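Local structure of CRISPR-associated endoribonuclease Cas6 1 (Methanocaldococcus jannaschii DSM 2661, 5YI6) at residues N33-A38 with N48-K53; S85-F90 with E171-E176; N22-L27 with M232-V237. The protein probably cleaves CRISPR transcripts as an RNA-binding endoribonuclease of the Cas6 family, contributing to the maturation of guide RNAs in antiviral defence. All coordinates share one frame; numbering follows the deposited sequence.

Interaction 1: N33-A38 with N48-K53. With PO4 (phosphate ion), chain I.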
loop_
_atom_site.group_PDB
_atom_site.type_symbol
_atom_site.label_atom_id
_atom_site.label_comp_id
_atom_site.label_asym_id
_atom_site.label_seq_id
_atom_site.Cartn_x
_atom_site.Cartn_y
_atom_site.Cartn_z
ATOM N N ASN A 33 8.332 -4.291 11.300
ATOM C CA ASN A 33 9.378 -4.327 12.307
ATOM C C ASN A 33 9.860 -2.939 12.677
ATOM O O ASN A 33 10.183 -2.719 13.848
ATOM C CB ASN A 33 10.557 -5.219 11.845
ATOM C CG ASN A 33 10.155 -6.704 11.764
ATOM O OD1 ASN A 33 9.111 -7.098 12.286
ATOM N ND2 ASN A 33 10.957 -7.513 11.066
ATOM N N LYS A 34 9.889 -1.986 11.725
ATOM C CA LYS A 34 10.245 -0.607 12.085
ATOM C C LYS A 34 9.194 -0.014 13.015
ATOM O O LYS A 34 9.518 0.583 14.044
ATOM C CB LYS A 34 10.371 0.290 10.842
ATOM C CG LYS A 34 11.495 -0.107 9.852
ATOM C CD LYS A 34 12.850 -0.051 10.550
ATOM C CE LYS A 34 13.984 -0.172 9.493
ATOM N NZ LYS A 34 15.332 -0.237 10.133
ATOM N N ILE A 35 7.918 -0.143 12.642
ATOM C CA ILE A 35 6.846 0.468 13.446
ATOM C C ILE A 35 6.840 -0.086 14.875
ATOM O O ILE A 35 6.588 0.653 15.845
ATOM C CB ILE A 35 5.491 0.247 12.736
ATOM C CG1 ILE A 35 5.417 1.137 11.473
ATOM C CG2 ILE A 35 4.303 0.545 13.675
ATOM C CD1 ILE A 35 4.241 0.755 10.540
ATOM N N HIS A 36 7.123 -1.377 15.034
ATOM C CA HIS A 36 7.069 -2.027 16.336
ATOM C C HIS A 36 8.443 -2.155 16.991
ATOM O O HIS A 36 8.587 -2.853 18.007
ATOM C CB HIS A 36 6.384 -3.375 16.203
ATOM C CG HIS A 36 4.963 -3.252 15.746
ATOM N ND1 HIS A 36 4.612 -3.086 14.422
ATOM C CD2 HIS A 36 3.805 -3.199 16.451
ATOM C CE1 HIS A 36 3.294 -2.978 14.329
ATOM N NE2 HIS A 36 2.786 -3.033 15.547
ATOM N N SER A 37 9.421 -1.406 16.506
ATOM C CA SER A 37 10.783 -1.487 17.017
ATOM C C SER A 37 10.936 -0.872 18.417
ATOM O O SER A 37 10.312 0.133 18.755
ATOM C CB SER A 37 11.727 -0.763 16.037
ATOM O OG SER A 37 13.045 -0.744 16.557
ATOM N N ALA A 38 11.828 -1.461 19.222
ATOM C CA ALA A 38 12.220 -0.871 20.490
ATOM C C ALA A 38 13.220 0.257 20.311
ATOM O O ALA A 38 13.492 0.980 21.274
ATOM C CB ALA A 38 12.816 -1.933 21.429
ATOM N N ASN A 48 1.570 5.381 20.193
ATOM C CA ASN A 48 0.117 5.369 20.024
ATOM C C ASN A 48 -0.352 4.725 18.731
ATOM O O ASN A 48 -1.557 4.740 18.455
ATOM C CB ASN A 48 -0.440 6.792 20.103
ATOM C CG ASN A 48 -0.285 7.393 21.468
ATOM O OD1 ASN A 48 -0.294 6.681 22.465
ATOM N ND2 ASN A 48 -0.111 8.704 21.524
ATOM N N TYR A 49 0.556 4.149 17.936
ATOM C CA TYR A 49 0.210 3.638 16.614
ATOM C C TYR A 49 0.557 2.163 16.444
ATOM O O TYR A 49 0.657 1.692 15.314
ATOM C CB TYR A 49 0.913 4.475 15.525
ATOM C CG TYR A 49 0.474 5.908 15.532
ATOM C CD1 TYR A 49 -0.747 6.284 14.946
ATOM C CD2 TYR A 49 1.241 6.891 16.158
ATOM C CE1 TYR A 49 -1.159 7.609 14.964
ATOM C CE2 TYR A 49 0.828 8.203 16.183
ATOM C CZ TYR A 49 -0.372 8.554 15.580
ATOM O OH TYR A 49 -0.774 9.863 15.606
ATOM N N GLN A 50 0.729 1.412 17.544
ATOM C CA GLN A 50 1.151 0.024 17.441
ATOM C C GLN A 50 0.069 -0.878 16.873
ATOM O O GLN A 50 0.376 -1.963 16.359
ATOM C CB GLN A 50 1.597 -0.479 18.828
ATOM C CG GLN A 50 2.810 0.268 19.364
ATOM C CD GLN A 50 4.010 0.086 18.439
ATOM O OE1 GLN A 50 4.578 -1.000 18.381
ATOM N NE2 GLN A 50 4.383 1.140 17.706
ATOM N N LYS A 51 -1.193 -0.457 16.945
ATOM C CA LYS A 51 -2.292 -1.214 16.362
ATOM C C LYS A 51 -2.979 -0.423 15.259
ATOM O O LYS A 51 -4.100 -0.748 14.866
ATOM C CB LYS A 51 -3.298 -1.595 17.451
ATOM C CG LYS A 51 -2.634 -2.444 18.529
ATOM C CD LYS A 51 -3.616 -2.840 19.616
ATOM C CE LYS A 51 -2.971 -3.758 20.660
ATOM N NZ LYS A 51 -2.567 -5.081 20.109
ATOM N N PHE A 52 -2.330 0.619 14.767
ATOM C CA PHE A 52 -2.939 1.501 13.774
ATOM C C PHE A 52 -2.926 0.847 12.404
ATOM O O PHE A 52 -1.865 0.439 11.935
ATOM C CB PHE A 52 -2.163 2.817 13.745
ATOM C CG PHE A 52 -2.680 3.790 12.736
ATOM C CD1 PHE A 52 -3.942 4.393 12.920
ATOM C CD2 PHE A 52 -1.922 4.118 11.605
ATOM C CE1 PHE A 52 -4.440 5.295 11.975
ATOM C CE2 PHE A 52 -2.405 5.022 10.671
ATOM C CZ PHE A 52 -3.654 5.629 10.860
ATOM N N LYS A 53 -4.097 0.738 11.746
ATOM C CA LYS A 53 -4.135 0.022 10.475
ATOM C C LYS A 53 -4.621 0.858 9.292
ATOM O O LYS A 53 -4.754 0.318 8.188
ATOM C CB LYS A 53 -4.959 -1.251 10.632
ATOM C CG LYS A 53 -4.262 -2.247 11.581
ATOM C CD LYS A 53 -4.897 -3.621 11.516
ATOM C CE LYS A 53 -4.051 -4.658 12.234
ATOM N NZ LYS A 53 -4.510 -6.043 11.884
HETATM P P PO4 I . 14.894 -2.724 13.287
HETATM O O1 PO4 I . 13.538 -3.047 12.685
HETATM O O2 PO4 I . 15.376 -3.922 14.079
HETATM O O3 PO4 I . 14.806 -1.539 14.236
HETATM O O4 PO4 I . 15.878 -2.429 12.169
#
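Two polar side chains, His36 and Gln50, exchange hydrogen bonds with backbone carbonyls across a partly buried contact between the C-terminal end of helix 23-35 and the loop that leads to strand 56-57. Each segment supplies one donor and one acceptor. The Gln50 amide nitrogen NE2 donates to Ile35 O at 2.9 Å in a nearly straight bond of 172°. The oxygen lies in the amide plane, but the donor stands above the carbonyl plane rather than on a lone pair. In return, His36 NE2 donates a hydrogen bond to Gln50 O at 2.8 Å, meeting that carbonyl in its plane and on a lone pair, although the acceptor is tilted somewhat out of the imidazole plane.

The Gln50 chain folds back at chi2 (-61°), which brings its amide alongside the histidine; the two side chains run past each other in opposite directions with their planes 66° apart. Here Gln50 OE1 comes within 3.0 Å of His36 CD2, while Ile35 CG2 lies 4.1 Å from Gln50 NE2. A further bond to Leu46 O means that NE2 serves two backbone carbonyls. His36 ND1 is likewise bonded to Tyr32 O, which fixes the rotation of the imidazole, and the ring stacks on Tyr32, the proton acceptor by similarity. The contact thus lies beside the probable active site; Lys53, assigned by similarity to transition-state stabilisation, is three residues on from Gln50.

At the same helix end, a phosphate ion, probably from the crystallisation liquor, accepts from Lys34 NZ at phosphate oxygen O4 and from Ser37 OG at O3, both at 3.0 Å. Ile35 packs on Phe90 and Phe94 of helix 88-101, Lys34 pairs with Asp101 at the end of that helix, and Tyr49 reaches Glu89 near its start.

Interaction 2: S85-F90 with E171-E176; sequences SPNNEF and EAFYNE
The Phe173 ring carries Pro86 CG almost exactly over the centre of one face, 3.8 Å from the ring centroid and 9° off the normal, while Asn87 CB meets the edge near the ring plane. This is a CH-pi contact between the turn joining strand 78-85 to helix 88-101, in the N-terminal half of Cas6, and the last turn of helix 158-174 in the C-terminal half; the two halves probably adopt the paired ferredoxin-like folds of this family. Tyr174 lies next in the row: Phe173 CD2 stands over the centre of one tyrosine face, and Tyr174 CD2 in turn lies in the plane of the phenylalanine ring at its edge.

The ring reaches the proline because chi1 of Phe173 (178°) swings it to the side opposite the main-chain nitrogen. Pro86 CB also approaches Phe173 CE2 at 3.7 Å, and Asn87 CB is 3.8 Å from Phe173 CZ. Phe54 meets Phe173 edge-to-face, and Phe220 of helix 215-224 touches both Phe173 and Pro86, so the pair is part of a larger apolar cluster at the junction of the two halves.

Local hydrogen bonds shape the proline turn. Ser85 OG accepts from Asn87 N at 2.9 Å, forming an ST turn, and is also bonded to Phe54 O. Asn87 then serves as N-cap of helix 88-101: its OD1 accepts a hydrogen bond from Phe90 N at 3.0 Å, with the donor well above the plane of the side-chain carbonyl. The same residue therefore caps a helix with its amide and touches an aromatic edge with its CB.

A water bridges the two segments: it donates to Pro86 O at 2.8 Å and is hydrogen-bonded to Tyr174 OH at 2.6 Å, lying in the plane of the tyrosine ring.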
loop_
_atom_site.group_PDB
_atom_site.type_symbol
_atom_site.label_atom_id
_atom_site.label_comp_id
_atom_site.label_asym_id
_atom_site.label_seq_id
_atom_site.Cartn_x
_atom_site.Cartn_y
_atom_site.Cartn_z
ATOM N N SER A 85 -1.306 7.891 4.545
ATOM C CA SER A 85 -2.343 7.636 5.541
ATOM C C SER A 85 -3.297 8.825 5.570
ATOM O O SER A 85 -2.861 9.970 5.368
ATOM C CB SER A 85 -1.727 7.428 6.935
ATOM O OG SER A 85 -2.750 7.245 7.920
ATOM N N PRO A 86 -4.586 8.607 5.879
ATOM C CA PRO A 86 -5.434 9.761 6.213
ATOM C C PRO A 86 -5.027 10.401 7.536
ATOM O O PRO A 86 -5.533 11.475 7.861
ATOM C CB PRO A 86 -6.860 9.164 6.259
ATOM C CG PRO A 86 -6.653 7.668 6.584
ATOM C CD PRO A 86 -5.342 7.331 5.852
ATOM N N ASN A 87 -4.108 9.786 8.299
ATOM C CA ASN A 87 -3.608 10.337 9.562
ATOM C C ASN A 87 -2.218 10.932 9.339
ATOM O O ASN A 87 -1.218 10.201 9.260
ATOM C CB ASN A 87 -3.558 9.252 10.641
ATOM C CG ASN A 87 -3.198 9.824 12.007
ATOM O OD1 ASN A 87 -2.337 10.698 12.116
ATOM N ND2 ASN A 87 -3.871 9.353 13.040
ATOM N N ASN A 88 -2.133 12.266 9.248
ATOM C CA ASN A 88 -0.834 12.847 8.905
ATOM C C ASN A 88 0.152 12.760 10.057
ATOM O O ASN A 88 1.375 12.757 9.821
ATOM C CB ASN A 88 -0.968 14.289 8.412
ATOM C CG ASN A 88 -1.441 15.220 9.482
ATOM O OD1 ASN A 88 -2.304 14.868 10.283
ATOM N ND2 ASN A 88 -0.885 16.425 9.503
ATOM N N GLU A 89 -0.334 12.709 11.300
ATOM C CA GLU A 89 0.593 12.557 12.419
ATOM C C GLU A 89 1.307 11.208 12.385
ATOM O O GLU A 89 2.491 11.125 12.719
ATOM C CB GLU A 89 -0.154 12.739 13.757
ATOM C CG GLU A 89 0.748 12.546 14.979
ATOM C CD GLU A 89 0.021 12.812 16.306
ATOM O OE1 GLU A 89 -1.175 13.199 16.275
ATOM O OE2 GLU A 89 0.642 12.603 17.374
ATOM N N PHE A 90 0.605 10.134 12.012
ATOM C CA PHE A 90 1.276 8.847 11.841
ATOM C C PHE A 90 2.405 8.966 10.833
ATOM O O PHE A 90 3.527 8.492 11.067
ATOM C CB PHE A 90 0.281 7.762 11.375
ATOM C CG PHE A 90 0.961 6.486 10.928
ATOM C CD1 PHE A 90 1.539 5.631 11.855
ATOM C CD2 PHE A 90 1.058 6.165 9.576
ATOM C CE1 PHE A 90 2.192 4.462 11.447
ATOM C CE2 PHE A 90 1.706 4.996 9.164
ATOM C CZ PHE A 90 2.269 4.143 10.109
ATOM N N GLU A 171 -15.848 4.961 7.972
ATOM C CA GLU A 171 -16.524 5.121 9.258
ATOM C C GLU A 171 -15.630 4.675 10.407
ATOM O O GLU A 171 -15.669 5.272 11.490
ATOM C CB GLU A 171 -17.857 4.350 9.288
ATOM C CG GLU A 171 -18.806 4.867 8.237
ATOM C CD GLU A 171 -20.229 4.349 8.384
ATOM O OE1 GLU A 171 -20.460 3.359 9.128
ATOM O OE2 GLU A 171 -21.103 4.944 7.725
ATOM N N ALA A 172 -14.833 3.621 10.201
ATOM C CA ALA A 172 -13.964 3.140 11.279
ATOM C C ALA A 172 -12.867 4.141 11.583
ATOM O O ALA A 172 -12.479 4.310 12.747
ATOM C CB ALA A 172 -13.346 1.780 10.931
ATOM N N PHE A 173 -12.353 4.831 10.559
ATOM C CA PHE A 173 -11.269 5.792 10.804
ATOM C C PHE A 173 -11.791 7.105 11.363
ATOM O O PHE A 173 -11.219 7.644 12.320
ATOM C CB PHE A 173 -10.482 6.100 9.530
ATOM C CG PHE A 173 -9.405 7.114 9.748
ATOM C CD1 PHE A 173 -8.251 6.751 10.434
ATOM C CD2 PHE A 173 -9.540 8.420 9.302
ATOM C CE1 PHE A 173 -7.222 7.690 10.667
ATOM C CE2 PHE A 173 -8.521 9.374 9.525
ATOM C CZ PHE A 173 -7.348 8.994 10.203
ATOM N N TYR A 174 -12.859 7.653 10.755
ATOM C CA TYR A 174 -13.331 8.977 11.135
ATOM C C TYR A 174 -14.339 8.951 12.277
ATOM O O TYR A 174 -14.565 10.007 12.883
ATOM C CB TYR A 174 -13.984 9.701 9.932
ATOM C CG TYR A 174 -12.936 10.200 8.961
ATOM C CD1 TYR A 174 -12.049 11.204 9.344
ATOM C CD2 TYR A 174 -12.808 9.642 7.689
ATOM C CE1 TYR A 174 -11.059 11.663 8.475
ATOM C CE2 TYR A 174 -11.816 10.108 6.801
ATOM C CZ TYR A 174 -10.949 11.095 7.217
ATOM O OH TYR A 174 -9.949 11.583 6.380
ATOM N N ASN A 175 -14.896 7.785 12.600
ATOM C CA ASN A 175 -15.981 7.700 13.580
ATOM C C ASN A 175 -17.087 8.698 13.237
ATOM O O ASN A 175 -17.552 9.468 14.075
ATOM C CB ASN A 175 -15.450 7.903 14.994
ATOM C CG ASN A 175 -14.653 6.699 15.480
ATOM O OD1 ASN A 175 -15.132 5.571 15.439
ATOM N ND2 ASN A 175 -13.427 6.936 15.884
ATOM N N GLU A 176 -17.470 8.703 11.963
ATOM C CA GLU A 176 -18.567 9.512 11.447
ATOM C C GLU A 176 -19.216 8.715 10.342
ATOM O O GLU A 176 -18.589 7.828 9.742
ATOM C CB GLU A 176 -18.117 10.879 10.891
ATOM C CG GLU A 176 -17.340 11.763 11.831
ATOM C CD GLU A 176 -18.196 12.322 12.978
ATOM O OE1 GLU A 176 -19.446 12.133 12.974
ATOM O OE2 GLU A 176 -17.612 12.946 13.890
HETATM O O HOH W 1 -7.770 12.913 7.006
#

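Interaction 3: N22-L27 with M232-V237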
loop_
_atom_site.group_PDB
_atom_site.type_symbol
_atom_site.label_atom_id
_atom_site.label_comp_id
_atom_site.label_asym_id
_atom_site.label_seq_id
_atom_site.Cartn_x
_atom_site.Cartn_y
_atom_site.Cartn_z
ATOM N N ASN A 22 9.491 -11.217 -5.627
ATOM C CA ASN A 22 8.696 -11.579 -4.465
ATOM C C ASN A 22 9.012 -10.708 -3.258
ATOM O O ASN A 22 8.751 -11.121 -2.123
ATOM C CB ASN A 22 8.882 -13.067 -4.141
ATOM C CG ASN A 22 10.265 -13.387 -3.582
ATOM O OD1 ASN A 22 11.164 -12.552 -3.578
ATOM N ND2 ASN A 22 10.432 -14.611 -3.101
ATOM N N HIS A 23 9.533 -9.487 -3.474
ATOM C CA HIS A 23 9.985 -8.710 -2.326
ATOM C C HIS A 23 8.855 -8.215 -1.426
ATOM O O HIS A 23 9.151 -7.799 -0.309
ATOM C CB HIS A 23 10.805 -7.480 -2.761
ATOM C CG HIS A 23 9.985 -6.380 -3.350
ATOM N ND1 HIS A 23 9.737 -6.282 -4.706
ATOM C CD2 HIS A 23 9.388 -5.305 -2.778
ATOM C CE1 HIS A 23 8.992 -5.213 -4.936
ATOM N NE2 HIS A 23 8.760 -4.607 -3.782
ATOM N N GLN A 24 7.605 -8.148 -1.902
ATOM C CA GLN A 24 6.586 -7.443 -1.108
ATOM C C GLN A 24 6.470 -8.033 0.293
ATOM O O GLN A 24 6.330 -7.301 1.275
ATOM C CB GLN A 24 5.224 -7.476 -1.808
ATOM C CG GLN A 24 4.181 -6.438 -1.251
ATOM C CD GLN A 24 3.573 -6.813 0.079
ATOM O OE1 GLN A 24 3.428 -8.012 0.405
ATOM N NE2 GLN A 24 3.190 -5.785 0.869
ATOM N N TYR A 25 6.498 -9.364 0.402
ATOM C CA TYR A 25 6.358 -10.017 1.709
ATOM C C TYR A 25 7.447 -9.565 2.689
ATOM O O TYR A 25 7.173 -9.279 3.884
ATOM C CB TYR A 25 6.394 -11.521 1.484
ATOM C CG TYR A 25 6.378 -12.363 2.732
ATOM C CD1 TYR A 25 5.204 -12.549 3.435
ATOM C CD2 TYR A 25 7.533 -12.998 3.181
ATOM C CE1 TYR A 25 5.173 -13.338 4.570
ATOM C CE2 TYR A 25 7.511 -13.799 4.311
ATOM C CZ TYR A 25 6.322 -13.955 5.005
ATOM O OH TYR A 25 6.257 -14.751 6.133
ATOM N N TYR A 26 8.692 -9.468 2.197
ATOM C CA TYR A 26 9.814 -9.026 3.034
ATOM C C TYR A 26 9.760 -7.541 3.324
ATOM O O TYR A 26 10.165 -7.101 4.415
ATOM C CB TYR A 26 11.139 -9.387 2.351
ATOM C CG TYR A 26 11.145 -10.861 2.081
ATOM C CD1 TYR A 26 11.449 -11.755 3.093
ATOM C CD2 TYR A 26 10.806 -11.369 0.826
ATOM C CE1 TYR A 26 11.430 -13.121 2.870
ATOM C CE2 TYR A 26 10.787 -12.749 0.592
ATOM C CZ TYR A 26 11.103 -13.607 1.623
ATOM O OH TYR A 26 11.086 -14.963 1.415
ATOM N N LEU A 27 9.269 -6.757 2.362
ATOM C CA LEU A 27 9.064 -5.335 2.590
ATOM C C LEU A 27 8.048 -5.117 3.706
ATOM O O LEU A 27 8.275 -4.335 4.634
ATOM C CB LEU A 27 8.581 -4.688 1.275
ATOM C CG LEU A 27 8.065 -3.250 1.379
ATOM C CD1 LEU A 27 9.209 -2.257 1.815
ATOM C CD2 LEU A 27 7.467 -2.803 0.028
ATOM N N MET A 232 -0.447 -3.846 5.690
ATOM C CA MET A 232 0.570 -4.792 5.248
ATOM C C MET A 232 1.082 -4.490 3.835
ATOM O O MET A 232 1.796 -5.318 3.252
ATOM C CB MET A 232 0.006 -6.224 5.321
ATOM C CG MET A 232 -0.221 -6.707 6.736
ATOM S SD MET A 232 -1.137 -8.289 6.740
ATOM C CE MET A 232 -0.142 -9.258 5.608
ATOM N N GLY A 233 0.694 -3.350 3.263
ATOM C CA GLY A 233 1.235 -2.862 2.005
ATOM C C GLY A 233 0.409 -3.166 0.786
ATOM O O GLY A 233 0.990 -3.396 -0.300
ATOM N N PHE A 234 -0.923 -3.253 0.936
ATOM C CA PHE A 234 -1.805 -3.603 -0.168
ATOM C C PHE A 234 -2.742 -2.463 -0.510
ATOM O O PHE A 234 -3.178 -1.700 0.366
ATOM C CB PHE A 234 -2.653 -4.899 0.138
ATOM C CG PHE A 234 -1.814 -6.146 0.151
ATOM C CD1 PHE A 234 -1.739 -6.950 -0.973
ATOM C CD2 PHE A 234 -1.058 -6.482 1.273
ATOM C CE1 PHE A 234 -0.914 -8.118 -0.985
ATOM C CE2 PHE A 234 -0.237 -7.604 1.270
ATOM C CZ PHE A 234 -0.174 -8.439 0.130
ATOM N N GLY A 235 -3.038 -2.347 -1.804
ATOM C CA GLY A 235 -4.153 -1.510 -2.243
ATOM C C GLY A 235 -3.815 -0.050 -2.468
ATOM O O GLY A 235 -4.735 0.758 -2.609
ATOM N N MET A 236 -2.525 0.319 -2.507
ATOM C CA MET A 236 -2.148 1.714 -2.734
ATOM C C MET A 236 -2.249 2.060 -4.223
ATOM O O MET A 236 -1.827 1.286 -5.085
ATOM C CB MET A 236 -0.704 1.982 -2.241
ATOM C CG MET A 236 -0.402 3.480 -2.225
ATOM S SD MET A 236 1.181 3.771 -1.410
ATOM C CE MET A 236 1.070 5.542 -1.131
ATOM N N VAL A 237 -2.836 3.222 -4.531
ATOM C CA VAL A 237 -3.005 3.639 -5.914
ATOM C C VAL A 237 -2.304 4.981 -6.128
ATOM O O VAL A 237 -1.942 5.685 -5.191
ATOM C CB VAL A 237 -4.489 3.740 -6.336
ATOM C CG1 VAL A 237 -5.179 2.381 -6.208
ATOM C CG2 VAL A 237 -5.232 4.855 -5.528
#
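Gln24 NE2 donates to Met232 O at 2.8 Å, with an N-H...O angle of 148°. The carbonyl is met in its plane on a lone pair, and its oxygen lies in the plane of the glutamine amide. The other branch of that amide, Gln24 OE1, comes 3.6 Å from Phe234 CZ, approaching the ring obliquely with the amide and ring planes 57° apart. After leaving helix 23-35 the side chain bends at chi2 (-75°), which carries the amide to the Met232 carbonyl.

Gly233 has no side chain, and its CA lies 3.7 Å from Gln24 NE2, beyond the nitrogen end of the amide. Farther out, Phe234 and Gln24 both pack on Met194 of strand 182-195, and Phe234 also touches Cys204 of strand 201-213. Phe234 O is bonded to Thr56 OG1 and Asn230 ND2, which ties the loop to strand 56-57 and to its own preceding residues.

The contact is buried near the centre of the chain and joins the first helix to Met232, Gly233 and Phe234 of the glycine-rich loop near the C terminus, a feature of Cas6 and other RAMP proteins.

Overall arrangement
Helix 23-35 enters two contacts: its first turn begins interaction 3, and its last turn begins interaction 1. Interaction 1 closes first, at segment 48-53, drawing the short loop around helix 40-43 back against the helix end. Interaction 2 opens later in the N-terminal half, at 85-90, and closes at 171-176 in the C-terminal half. The two are in series but touch in space, where Phe52 packs against Ser85, Asn87 and Phe90. Interaction 3 closes last, at 232-237, and its long loop encloses both others without crossing them. Interactions 2 and 3 therefore join the halves of the chain at separate places, their centres about 21 Å apart.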